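Local coordinates for xyloglucanase (Paenibacillus pabuli, PDB 2JEQ), which hydrolyses the beta-1,4-linked glucan backbone of xyloglucan, as a glycoside hydrolase family 5 enzyme built on a TIM barrel, at residues P268-G273 and K292-Q297; S335-R340 and Q384-A389; P358-N363 and F371-R376. All blocks are in the same frame, centred on the assembly; numbering follows the deposited sequence. Where two conformers were deposited one is given.

Contact 1 of 3, residues P268-G273 and K292-Q297; sequences PWDFAG and KSTWGQ
Ser293 opens the contact by setting its CB against the carboxylate of Asp270 and the ring of Pro268, 3.7 Å from Pro268 CG. At Thr294 the loop is tied to the short helix: the backbone N donates to Asp270 OD2 at 3.1 Å, almost straight at 172° and on the syn lone pair, while Thr294 OG1 reaches the same oxygen at 3.3 Å, nearly along its C-O axis. One carboxylate oxygen thus takes two bonds from a single residue. With chi1 at 64°, Asp270 holds its CG between its own N and carbonyl carbon, which swings the carboxylate out to the loop. Trp295 then lays its indole over Pro268, whose CB sits 3.8 Å from the centroid of the five-membered ring in a CH-pi contact. Gly296 brings its O within 3.3 Å of Pro268 CD. Gln297 closes the turn, its NE2 donating in the amide plane to Trp295 O. Pro268, preceded by a cis peptide bond, occupies the N-cap position of helix 269-272. The Asp270 bonds and the indole-proline packing fasten this helix, which follows barrel strand 259-265, to the loop leading into helix 298-313, within the long strand-to-helix connection of a TIM barrel.

Contact 2 of 3, residues S335-R340 and Q384-A389; sequences SNNVYR and QNIINA
Ile386 points the end of its side chain at the flat guanidinium of Arg340, where two outer helices of the TIM barrel, 336-353 and the C-terminal 384-393, lie side by side. The short segments run nearly parallel, at 23°, with axes 9.3 Å apart. The isoleucine methyl CD1 rests over the centre of one guanidinium face, 3.7 Å from Arg340 CZ, and also meets Arg340 CB, so the arginine bends round the methyl with both its base and its head. This shape comes from turns at chi2 and chi3, which fold the chain back along its own helix. Ile386, by contrast, keeps CD1 extended beyond CG1 (chi2 177°), and this carries the methyl across the gap between the helices. Asn385, the residue before Ile386, brings its amide nitrogen against the start of helix 336-353, and Ala341 of that helix also touches its side chain. Asn385 ND2 lies 3.0 Å from Asn337 O, but this is one of two conformers and the approach is doubtful. Arg340 NH2 is taken up by Ser326 O, so hydrogen bonds hold the plate on both its NE and NH2 sides while the methyl covers a face. The rotation of the guanidinium is fixed in its plane by Asn337, one turn earlier: Arg340 NE and NH1 grip the single oxygen Asn337 OD1 side-on, at 2.9 and 2.8 Å.

Contact 3 of 3, residues P358-N363 and F371-R376; sequences PVYWDN and FALFNR. With BGC (beta-D-glucopyranose), chain B; BGC (beta-D-glucopyranose), chain C.
The Trp361 indole turns one edge to the Phe371 ring, CD1 standing over the ring centre in an edge-to-face pair with planes at 83° and centroids 4.7 Å apart. One face of the indole carries the glucose of chain C, whose C3 lies above the plane toward the rim, and its NE1 edge donates to O2 of the chain B glucose (3.3 Å). Tyr360 is held at its edge, where OH gives a short 2.5 Å bond to Phe371 O, and is covered on one face by Leu373 CD1 in a CH-pi contact. The amide of Asn363 stands at a right angle to the Phe371 ring: OD1 accepts from Phe371 N and, beyond the contact, from His365 N, while ND2 donates to O3 of the chain B glucose at 2.8 Å and more weakly to its O2.

Farther from the sugars lies a buried ion pair. Asp362 CG is anti to the backbone N (chi1 -170°), an orientation that carries the carboxylate across to Leu373 and Arg376. Leu373 N donates to OD2 at 2.9 Å, from above the carboxylate plane, and Trp46 NE1 binds the same oxygen. OD1 takes Arg376 NH2 at 3.2 Å, from the opposite side of the plane, as well as Gly364 N and a water that links Asp362 OD1, Phe374 O and Arg376 NE. Arg376 NH1 reaches Gly49 O and Gln51 OE1, so the guanidinium, probably cationic, joins the segment after barrel strand 45-47 to the one after strand 356-360.

Trp361 and Asn363, following Tyr360 in the chain, form part of the glucan-binding cleft at the C-terminal end of the TIM barrel, where an aromatic platform beneath a sugar is characteristic of cellulase-like glycoside hydrolases.

How the contacts relate
Contact 3 is wholly buried and lines the sugar-binding cleft, whereas contacts 1 and 2 lie farther out and are only partly buried, though contact 1 nears the glucan through Trp269, its side chain about 5 Å from a glucose. Their chemistry follows: aromatic edges, sugar hydrogen bonds and an ion pair in contact 3, a carboxylate accepting from a loop and a proline under an indole in contact 1, and a methyl on a guanidinium in contact 2. Contact 2 touches both others. Phe271 of contact 1 reaches Tyr339 and Arg340 on helix 336-353, while Ile386 and Ile387 of helix 384-393 pack on Leu373 of contact 3. Helix 336-353 leads into strand 356-360.

Contact 1 of 3, residues P268-G273 and K292-Q297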
loop_
_atom_site.group_PDB
_atom_site.type_symbol
_atom_site.label_atom_id
_atom_site.label_comp_id
_atom_site.label_asym_id
_atom_site.label_seq_id
_atom_site.Cartn_x
_atom_site.Cartn_y
_atom_site.Cartn_z
ATOM N N PRO A 268 -12.669 2.418 -11.904
ATOM C CA PRO A 268 -14.019 2.114 -11.389
ATOM C C PRO A 268 -14.128 0.724 -10.789
ATOM O O PRO A 268 -13.672 -0.261 -11.391
ATOM C CB PRO A 268 -14.908 2.235 -12.622
ATOM C CG PRO A 268 -13.991 2.004 -13.787
ATOM C CD PRO A 268 -12.595 2.350 -13.380
ATOM N N TRP A 269 -14.731 0.648 -9.606
ATOM C CA TRP A 269 -14.935 -0.625 -8.939
ATOM C C TRP A 269 -15.634 -1.667 -9.801
ATOM O O TRP A 269 -15.344 -2.859 -9.683
ATOM C CB TRP A 269 -15.729 -0.440 -7.654
ATOM C CG TRP A 269 -15.789 -1.719 -6.839
ATOM C CD1 TRP A 269 -16.896 -2.512 -6.581
ATOM C CD2 TRP A 269 -14.683 -2.354 -6.209
ATOM N NE1 TRP A 269 -16.529 -3.596 -5.796
ATOM C CE2 TRP A 269 -15.175 -3.518 -5.556
ATOM C CE3 TRP A 269 -13.309 -2.034 -6.105
ATOM C CZ2 TRP A 269 -14.339 -4.367 -4.810
ATOM C CZ3 TRP A 269 -12.481 -2.878 -5.380
ATOM C CH2 TRP A 269 -13.007 -4.033 -4.725
ATOM N N ASP A 270 -16.572 -1.229 -10.650
ATOM C CA ASP A 270 -17.331 -2.164 -11.490
ATOM C C ASP A 270 -16.419 -3.004 -12.368
ATOM O O ASP A 270 -16.604 -4.224 -12.477
ATOM C CB ASP A 270 -18.491 -1.475 -12.290
ATOM C CG ASP A 270 -18.028 -0.428 -13.321
ATOM O OD1 ASP A 270 -16.825 -0.076 -13.438
ATOM O OD2 ASP A 270 -18.920 0.048 -14.078
ATOM N N PHE A 271 -15.429 -2.355 -12.975
ATOM C CA PHE A 271 -14.417 -3.052 -13.770
ATOM C C PHE A 271 -13.322 -3.700 -12.916
ATOM O O PHE A 271 -12.948 -4.829 -13.172
ATOM C CB PHE A 271 -13.754 -2.094 -14.776
ATOM C CG PHE A 271 -12.539 -2.686 -15.476
ATOM C CD1 PHE A 271 -12.682 -3.692 -16.443
ATOM C CD2 PHE A 271 -11.250 -2.239 -15.152
ATOM C CE1 PHE A 271 -11.580 -4.227 -17.100
ATOM C CE2 PHE A 271 -10.116 -2.771 -15.809
ATOM C CZ PHE A 271 -10.271 -3.769 -16.770
ATOM N N ALA A 272 -12.766 -2.955 -11.959
ATOM C CA ALA A 272 -11.535 -3.352 -11.264
ATOM C C ALA A 272 -11.730 -4.353 -10.100
ATOM O O ALA A 272 -10.798 -5.132 -9.787
ATOM C CB ALA A 272 -10.778 -2.107 -10.761
ATOM N N GLY A 273 -12.904 -4.345 -9.457
ATOM C CA GLY A 273 -13.083 -5.186 -8.257
ATOM C C GLY A 273 -14.346 -6.016 -8.085
ATOM O O GLY A 273 -14.366 -6.950 -7.287
ATOM N N LYS A 292 -18.666 -2.470 -20.952
ATOM C CA LYS A 292 -17.754 -1.401 -20.583
ATOM C C LYS A 292 -18.218 -0.743 -19.301
ATOM O O LYS A 292 -19.423 -0.558 -19.085
ATOM C CB LYS A 292 -17.712 -0.348 -21.681
ATOM C CG LYS A 292 -16.541 0.575 -21.633
ATOM C CD LYS A 292 -16.605 1.561 -22.777
ATOM C CE LYS A 292 -15.524 2.623 -22.685
ATOM N NZ LYS A 292 -15.329 3.280 -24.055
ATOM N N SER A 293 -17.237 -0.368 -18.494
ATOM C CA SER A 293 -17.482 0.351 -17.255
ATOM C C SER A 293 -18.273 1.632 -17.490
ATOM O O SER A 293 -18.129 2.295 -18.515
ATOM C CB SER A 293 -16.167 0.645 -16.521
ATOM O OG SER A 293 -15.086 0.762 -17.427
ATOM N N THR A 294 -19.110 1.954 -16.524
ATOM C CA THR A 294 -19.997 3.097 -16.595
ATOM C C THR A 294 -19.481 4.327 -15.839
ATOM O O THR A 294 -20.231 5.285 -15.611
ATOM C CB THR A 294 -21.420 2.716 -16.122
ATOM O OG1 THR A 294 -21.346 2.101 -14.833
ATOM C CG2 THR A 294 -22.081 1.747 -17.118
ATOM N N TRP A 295 -18.206 4.313 -15.463
ATOM C CA TRP A 295 -17.543 5.515 -14.952
ATOM C C TRP A 295 -16.062 5.278 -14.716
ATOM O O TRP A 295 -15.563 4.202 -15.012
ATOM C CB TRP A 295 -18.206 5.983 -13.673
ATOM C CG TRP A 295 -18.120 4.978 -12.569
ATOM C CD1 TRP A 295 -18.876 3.841 -12.422
ATOM C CD2 TRP A 295 -17.240 5.024 -11.449
ATOM N NE1 TRP A 295 -18.519 3.180 -11.274
ATOM C CE2 TRP A 295 -17.516 3.881 -10.656
ATOM C CE3 TRP A 295 -16.244 5.916 -11.034
ATOM C CZ2 TRP A 295 -16.831 3.611 -9.484
ATOM C CZ3 TRP A 295 -15.567 5.650 -9.871
ATOM C CH2 TRP A 295 -15.865 4.505 -9.100
ATOM N N GLY A 296 -15.367 6.295 -14.194
ATOM C CA GLY A 296 -13.950 6.187 -13.872
ATOM C C GLY A 296 -13.039 5.934 -15.065
ATOM O O GLY A 296 -12.049 5.175 -14.963
ATOM N N GLN A 297 -13.358 6.570 -16.192
ATOM C CA GLN A 297 -12.535 6.402 -17.389
ATOM C C GLN A 297 -11.324 7.337 -17.346
ATOM O O GLN A 297 -10.960 7.851 -16.276
ATOM C CB GLN A 297 -13.357 6.571 -18.678
ATOM C CG GLN A 297 -14.634 5.717 -18.758
ATOM C CD GLN A 297 -14.390 4.214 -18.681
ATOM O OE1 GLN A 297 -13.837 3.599 -19.602
ATOM N NE2 GLN A 297 -14.841 3.607 -17.589
#

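Contact 2 of 3, residues S335-R340 and Q384-A389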
loop_
_atom_site.group_PDB
_atom_site.type_symbol
_atom_site.label_atom_id
_atom_site.label_comp_id
_atom_site.label_asym_id
_atom_site.label_seq_id
_atom_site.Cartn_x
_atom_site.Cartn_y
_atom_site.Cartn_z
ATOM N N SER A 335 -11.724 -11.191 -23.792
ATOM C CA SER A 335 -10.897 -9.984 -24.101
ATOM C C SER A 335 -10.371 -9.203 -22.855
ATOM O O SER A 335 -9.653 -8.203 -22.997
ATOM C CB SER A 335 -11.650 -9.039 -25.029
ATOM O OG SER A 335 -12.706 -8.380 -24.331
ATOM N N ASN A 336 -10.701 -9.689 -21.659
ATOM C CA ASN A 336 -10.492 -8.928 -20.405
ATOM C C ASN A 336 -9.048 -8.515 -20.145
ATOM O O ASN A 336 -8.806 -7.379 -19.706
ATOM C CB ASN A 336 -11.058 -9.670 -19.200
ATOM C CG ASN A 336 -10.773 -8.945 -17.879
ATOM O OD1 ASN A 336 -10.046 -9.455 -17.024
ATOM N ND2 ASN A 336 -11.348 -7.755 -17.715
ATOM N N ASN A 337 -8.104 -9.395 -20.464
ATOM C CA ASN A 337 -6.668 -9.080 -20.247
ATOM C C ASN A 337 -6.169 -7.920 -21.080
ATOM O O ASN A 337 -5.254 -7.243 -20.699
ATOM C CB ASN A 337 -5.753 -10.308 -20.380
ATOM C CG ASN A 337 -5.720 -11.133 -19.111
ATOM O OD1 ASN A 337 -5.871 -10.603 -17.985
ATOM N ND2 ASN A 337 -5.549 -12.436 -19.269
ATOM N N VAL A 338 -6.837 -7.666 -22.201
ATOM C CA VAL A 338 -6.507 -6.506 -23.026
ATOM C C VAL A 338 -6.782 -5.251 -22.203
ATOM O O VAL A 338 -5.966 -4.333 -22.146
ATOM C CB VAL A 338 -7.323 -6.498 -24.342
ATOM C CG1 VAL A 338 -7.253 -5.133 -25.008
ATOM C CG2 VAL A 338 -6.807 -7.608 -25.283
ATOM N N TYR A 339 -7.911 -5.270 -21.509
ATOM C CA TYR A 339 -8.373 -4.138 -20.728
ATOM C C TYR A 339 -7.715 -4.060 -19.356
ATOM O O TYR A 339 -7.588 -2.972 -18.815
ATOM C CB TYR A 339 -9.899 -4.132 -20.654
ATOM C CG TYR A 339 -10.455 -3.986 -22.045
ATOM C CD1 TYR A 339 -10.240 -2.806 -22.773
ATOM C CD2 TYR A 339 -11.098 -5.041 -22.666
ATOM C CE1 TYR A 339 -10.670 -2.682 -24.059
ATOM C CE2 TYR A 339 -11.544 -4.925 -23.964
ATOM C CZ TYR A 339 -11.329 -3.748 -24.648
ATOM O OH TYR A 339 -11.777 -3.637 -25.936
ATOM N N ARG A 340 -7.298 -5.198 -18.799
ATOM C CA ARG A 340 -6.484 -5.168 -17.583
ATOM C C ARG A 340 -5.120 -4.494 -17.881
ATOM O O ARG A 340 -4.685 -3.656 -17.130
ATOM C CB ARG A 340 -6.339 -6.559 -16.950
ATOM C CG ARG A 340 -7.680 -7.147 -16.503
ATOM C CD ARG A 340 -7.536 -8.037 -15.294
ATOM N NE ARG A 340 -6.797 -9.239 -15.636
ATOM C CZ ARG A 340 -6.006 -9.929 -14.806
ATOM N NH1 ARG A 340 -5.401 -11.019 -15.265
ATOM N NH2 ARG A 340 -5.811 -9.558 -13.549
ATOM N N GLN A 384 2.388 -11.493 -18.655
ATOM C CA GLN A 384 3.405 -10.705 -19.346
ATOM C C GLN A 384 2.903 -9.401 -19.979
ATOM O O GLN A 384 3.615 -8.383 -19.943
ATOM C CB GLN A 384 4.163 -11.587 -20.354
ATOM C CG GLN A 384 5.404 -10.938 -20.939
ATOM C CD GLN A 384 6.541 -10.816 -19.920
ATOM O OE1 GLN A 384 6.887 -9.722 -19.495
ATOM N NE2 GLN A 384 7.105 -11.959 -19.515
ATOM N N ASN A 385 1.685 -9.414 -20.531
ATOM C CA ASN A 385 1.047 -8.241 -21.137
ATOM C C ASN A 385 0.814 -7.116 -20.134
ATOM O O ASN A 385 0.950 -5.939 -20.448
ATOM C CB ASN A 385 -0.290 -8.624 -21.815
ATOM C CG ASN A 385 -1.380 -9.073 -20.810
ATOM O OD1 ASN A 385 -1.113 -9.803 -19.841
ATOM N ND2 ASN A 385 -2.615 -8.637 -21.055
ATOM N N ILE A 386 0.394 -7.494 -18.927
ATOM C CA ILE A 386 0.155 -6.492 -17.880
ATOM C C ILE A 386 1.496 -5.907 -17.419
ATOM O O ILE A 386 1.621 -4.690 -17.301
ATOM C CB ILE A 386 -0.693 -7.028 -16.671
ATOM C CG1 ILE A 386 -2.050 -7.552 -17.131
ATOM C CG2 ILE A 386 -0.871 -5.928 -15.582
ATOM C CD1 ILE A 386 -2.943 -8.191 -15.987
ATOM N N ILE A 387 2.492 -6.766 -17.180
ATOM C CA ILE A 387 3.847 -6.304 -16.861
ATOM C C ILE A 387 4.341 -5.356 -17.955
ATOM O O ILE A 387 4.874 -4.285 -17.644
ATOM C CB ILE A 387 4.859 -7.469 -16.644
ATOM C CG1 ILE A 387 4.467 -8.332 -15.423
ATOM C CG2 ILE A 387 6.229 -6.938 -16.399
ATOM C CD1 ILE A 387 5.132 -9.699 -15.428
ATOM N N ASN A 388 4.128 -5.742 -19.217
ATOM C CA ASN A 388 4.479 -4.916 -20.375
ATOM C C ASN A 388 3.787 -3.570 -20.380
ATOM O O ASN A 388 4.396 -2.576 -20.736
ATOM C CB ASN A 388 4.144 -5.618 -21.678
ATOM C CG ASN A 388 5.116 -6.721 -22.012
ATOM O OD1 ASN A 388 6.214 -6.805 -21.453
ATOM N ND2 ASN A 388 4.712 -7.589 -22.937
ATOM N N ALA A 389 2.513 -3.543 -19.998
ATOM C CA ALA A 389 1.764 -2.298 -19.921
ATOM C C ALA A 389 2.352 -1.376 -18.816
ATOM O O ALA A 389 2.576 -0.181 -19.040
ATOM C CB ALA A 389 0.289 -2.590 -19.708
#

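Contact 3 of 3, residues P358-N363 and F371-R376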
loop_
_atom_site.group_PDB
_atom_site.type_symbol
_atom_site.label_atom_id
_atom_site.label_comp_id
_atom_site.label_asym_id
_atom_site.label_seq_id
_atom_site.Cartn_x
_atom_site.Cartn_y
_atom_site.Cartn_z
ATOM N N PRO A 358 3.609 4.428 -8.798
ATOM C CA PRO A 358 2.556 3.422 -8.941
ATOM C C PRO A 358 3.042 2.057 -8.476
ATOM O O PRO A 358 4.083 1.602 -8.938
ATOM C CB PRO A 358 2.281 3.410 -10.438
ATOM C CG PRO A 358 3.614 3.899 -11.100
ATOM C CD PRO A 358 4.429 4.593 -10.022
ATOM N N VAL A 359 2.270 1.418 -7.588
ATOM C CA VAL A 359 2.620 0.127 -6.992
ATOM C C VAL A 359 1.483 -0.884 -7.247
ATOM O O VAL A 359 0.410 -0.764 -6.679
ATOM C CB VAL A 359 2.883 0.258 -5.464
ATOM C CG1 VAL A 359 3.329 -1.067 -4.860
ATOM C CG2 VAL A 359 3.938 1.372 -5.187
ATOM N N TYR A 360 1.743 -1.865 -8.108
ATOM C CA TYR A 360 0.758 -2.865 -8.463
ATOM C C TYR A 360 0.333 -3.819 -7.324
ATOM O O TYR A 360 1.187 -4.337 -6.588
ATOM C CB TYR A 360 1.220 -3.641 -9.723
ATOM C CG TYR A 360 0.180 -4.629 -10.186
ATOM C CD1 TYR A 360 -0.914 -4.213 -10.942
ATOM C CD2 TYR A 360 0.244 -5.962 -9.783
ATOM C CE1 TYR A 360 -1.889 -5.125 -11.364
ATOM C CE2 TYR A 360 -0.747 -6.862 -10.152
ATOM C CZ TYR A 360 -1.787 -6.438 -10.955
ATOM O OH TYR A 360 -2.723 -7.334 -11.315
ATOM N N TRP A 361 -0.979 -4.033 -7.187
ATOM C CA TRP A 361 -1.517 -5.021 -6.236
ATOM C C TRP A 361 -1.541 -6.447 -6.808
ATOM O O TRP A 361 -2.370 -6.759 -7.626
ATOM C CB TRP A 361 -2.943 -4.687 -5.772
ATOM C CG TRP A 361 -3.416 -5.703 -4.738
ATOM C CD1 TRP A 361 -4.425 -6.626 -4.875
ATOM C CD2 TRP A 361 -2.862 -5.907 -3.451
ATOM N NE1 TRP A 361 -4.526 -7.395 -3.733
ATOM C CE2 TRP A 361 -3.590 -6.961 -2.835
ATOM C CE3 TRP A 361 -1.834 -5.289 -2.731
ATOM C CZ2 TRP A 361 -3.302 -7.412 -1.552
ATOM C CZ3 TRP A 361 -1.542 -5.751 -1.460
ATOM C CH2 TRP A 361 -2.278 -6.787 -0.881
ATOM N N ASP A 362 -0.646 -7.300 -6.324
ATOM C CA ASP A 362 -0.551 -8.694 -6.761
ATOM C C ASP A 362 -0.848 -9.540 -5.536
ATOM O O ASP A 362 -0.146 -9.461 -4.537
ATOM C CB ASP A 362 0.858 -8.961 -7.289
ATOM C CG ASP A 362 1.001 -10.302 -7.988
ATOM O OD1 ASP A 362 0.488 -11.348 -7.504
ATOM O OD2 ASP A 362 1.681 -10.317 -9.050
ATOM N N ASN A 363 -1.925 -10.303 -5.565
ATOM C CA ASN A 363 -2.223 -11.131 -4.403
ATOM C C ASN A 363 -1.819 -12.626 -4.595
ATOM O O ASN A 363 -2.206 -13.493 -3.787
ATOM C CB ASN A 363 -3.694 -10.974 -4.005
ATOM C CG ASN A 363 -4.662 -11.629 -4.994
ATOM O OD1 ASN A 363 -4.301 -11.942 -6.131
ATOM N ND2 ASN A 363 -5.909 -11.858 -4.542
ATOM N N PHE A 371 -5.470 -11.365 -9.160
ATOM C CA PHE A 371 -4.705 -10.174 -9.444
ATOM C C PHE A 371 -3.292 -10.531 -9.859
ATOM O O PHE A 371 -2.535 -9.632 -10.230
ATOM C CB PHE A 371 -4.538 -9.333 -8.163
ATOM C CG PHE A 371 -5.664 -8.388 -7.847
ATOM C CD1 PHE A 371 -5.779 -7.167 -8.521
ATOM C CD2 PHE A 371 -6.546 -8.666 -6.806
ATOM C CE1 PHE A 371 -6.762 -6.257 -8.194
ATOM C CE2 PHE A 371 -7.563 -7.751 -6.442
ATOM C CZ PHE A 371 -7.677 -6.548 -7.138
ATOM N N ALA A 372 -2.909 -11.815 -9.758
ATOM C CA ALA A 372 -1.507 -12.216 -9.876
ATOM C C ALA A 372 -0.926 -11.932 -11.252
ATOM O O ALA A 372 -1.631 -12.052 -12.274
ATOM C CB ALA A 372 -1.289 -13.683 -9.530
ATOM N N LEU A 373 0.362 -11.624 -11.262
ATOM C CA LEU A 373 1.134 -11.454 -12.535
ATOM C C LEU A 373 2.208 -12.530 -12.634
ATOM O O LEU A 373 2.805 -12.727 -13.708
ATOM C CB LEU A 373 1.804 -10.085 -12.610
ATOM C CG LEU A 373 1.040 -8.791 -12.382
ATOM C CD1 LEU A 373 1.999 -7.639 -12.610
ATOM C CD2 LEU A 373 -0.153 -8.722 -13.298
ATOM N N PHE A 374 2.454 -13.198 -11.496
ATOM C CA PHE A 374 3.371 -14.324 -11.396
ATOM C C PHE A 374 2.679 -15.540 -10.736
ATOM O O PHE A 374 1.768 -15.398 -9.903
ATOM C CB PHE A 374 4.646 -13.955 -10.611
ATOM C CG PHE A 374 5.350 -12.679 -11.091
ATOM C CD1 PHE A 374 6.408 -12.733 -12.008
ATOM C CD2 PHE A 374 4.995 -11.430 -10.562
ATOM C CE1 PHE A 374 7.073 -11.556 -12.414
ATOM C CE2 PHE A 374 5.642 -10.265 -10.955
ATOM C CZ PHE A 374 6.685 -10.317 -11.867
ATOM N N ASN A 375 3.108 -16.724 -11.150
ATOM C CA ASN A 375 2.861 -17.943 -10.416
ATOM C C ASN A 375 3.989 -18.088 -9.375
ATOM O O ASN A 375 5.177 -18.199 -9.717
ATOM C CB ASN A 375 2.795 -19.139 -11.382
ATOM C CG ASN A 375 2.470 -20.438 -10.672
ATOM O OD1 ASN A 375 3.070 -20.751 -9.666
ATOM N ND2 ASN A 375 1.540 -21.201 -11.204
ATOM N N ARG A 376 3.620 -18.003 -8.106
ATOM C CA ARG A 376 4.626 -17.980 -7.060
ATOM C C ARG A 376 5.108 -19.399 -6.784
ATOM O O ARG A 376 6.215 -19.567 -6.295
ATOM C CB ARG A 376 4.102 -17.270 -5.798
ATOM C CG ARG A 376 4.033 -15.727 -5.984
ATOM C CD ARG A 376 3.250 -15.075 -4.887
ATOM N NE ARG A 376 2.811 -13.714 -5.179
ATOM C CZ ARG A 376 2.389 -12.835 -4.271
ATOM N NH1 ARG A 376 2.426 -13.132 -2.987
ATOM N NH2 ARG A 376 1.937 -11.641 -4.647
HETATM C C2 BGC B . -6.903 -9.789 -1.520
HETATM C C3 BGC B . -7.827 -10.955 -1.280
HETATM C C4 BGC B . -7.918 -11.260 0.221
HETATM C C5 BGC B . -8.315 -9.966 0.945
HETATM C C6 BGC B . -8.481 -10.160 2.451
HETATM C C1 BGC B . -7.372 -8.590 -0.705
HETATM O O2 BGC B . -6.876 -9.507 -2.897
HETATM O O3 BGC B . -7.283 -11.988 -2.074
HETATM O O4 BGC B . -8.977 -12.170 0.421
HETATM O O5 BGC B . -7.392 -8.922 0.659
HETATM O O6 BGC B . -9.533 -9.303 2.861
HETATM C C2 BGC C . -6.181 -4.161 0.540
HETATM C C3 BGC C . -5.805 -5.604 0.226
HETATM C C4 BGC C . -6.909 -6.315 -0.592
HETATM C C5 BGC C . -7.340 -5.432 -1.780
HETATM C C6 BGC C . -8.407 -5.991 -2.739
HETATM C C1 BGC C . -6.573 -3.557 -0.795
HETATM O O1 BGC C . -6.697 -2.160 -0.764
HETATM O O2 BGC C . -5.093 -3.477 1.133
HETATM O O3 BGC C . -5.578 -6.276 1.433
HETATM O O4 BGC C . -6.429 -7.569 -1.025
HETATM O O5 BGC C . -7.761 -4.202 -1.199
HETATM O O6 BGC C . -9.595 -6.347 -2.047
HETATM O O HOH W 1 2.202 -13.467 -7.895
#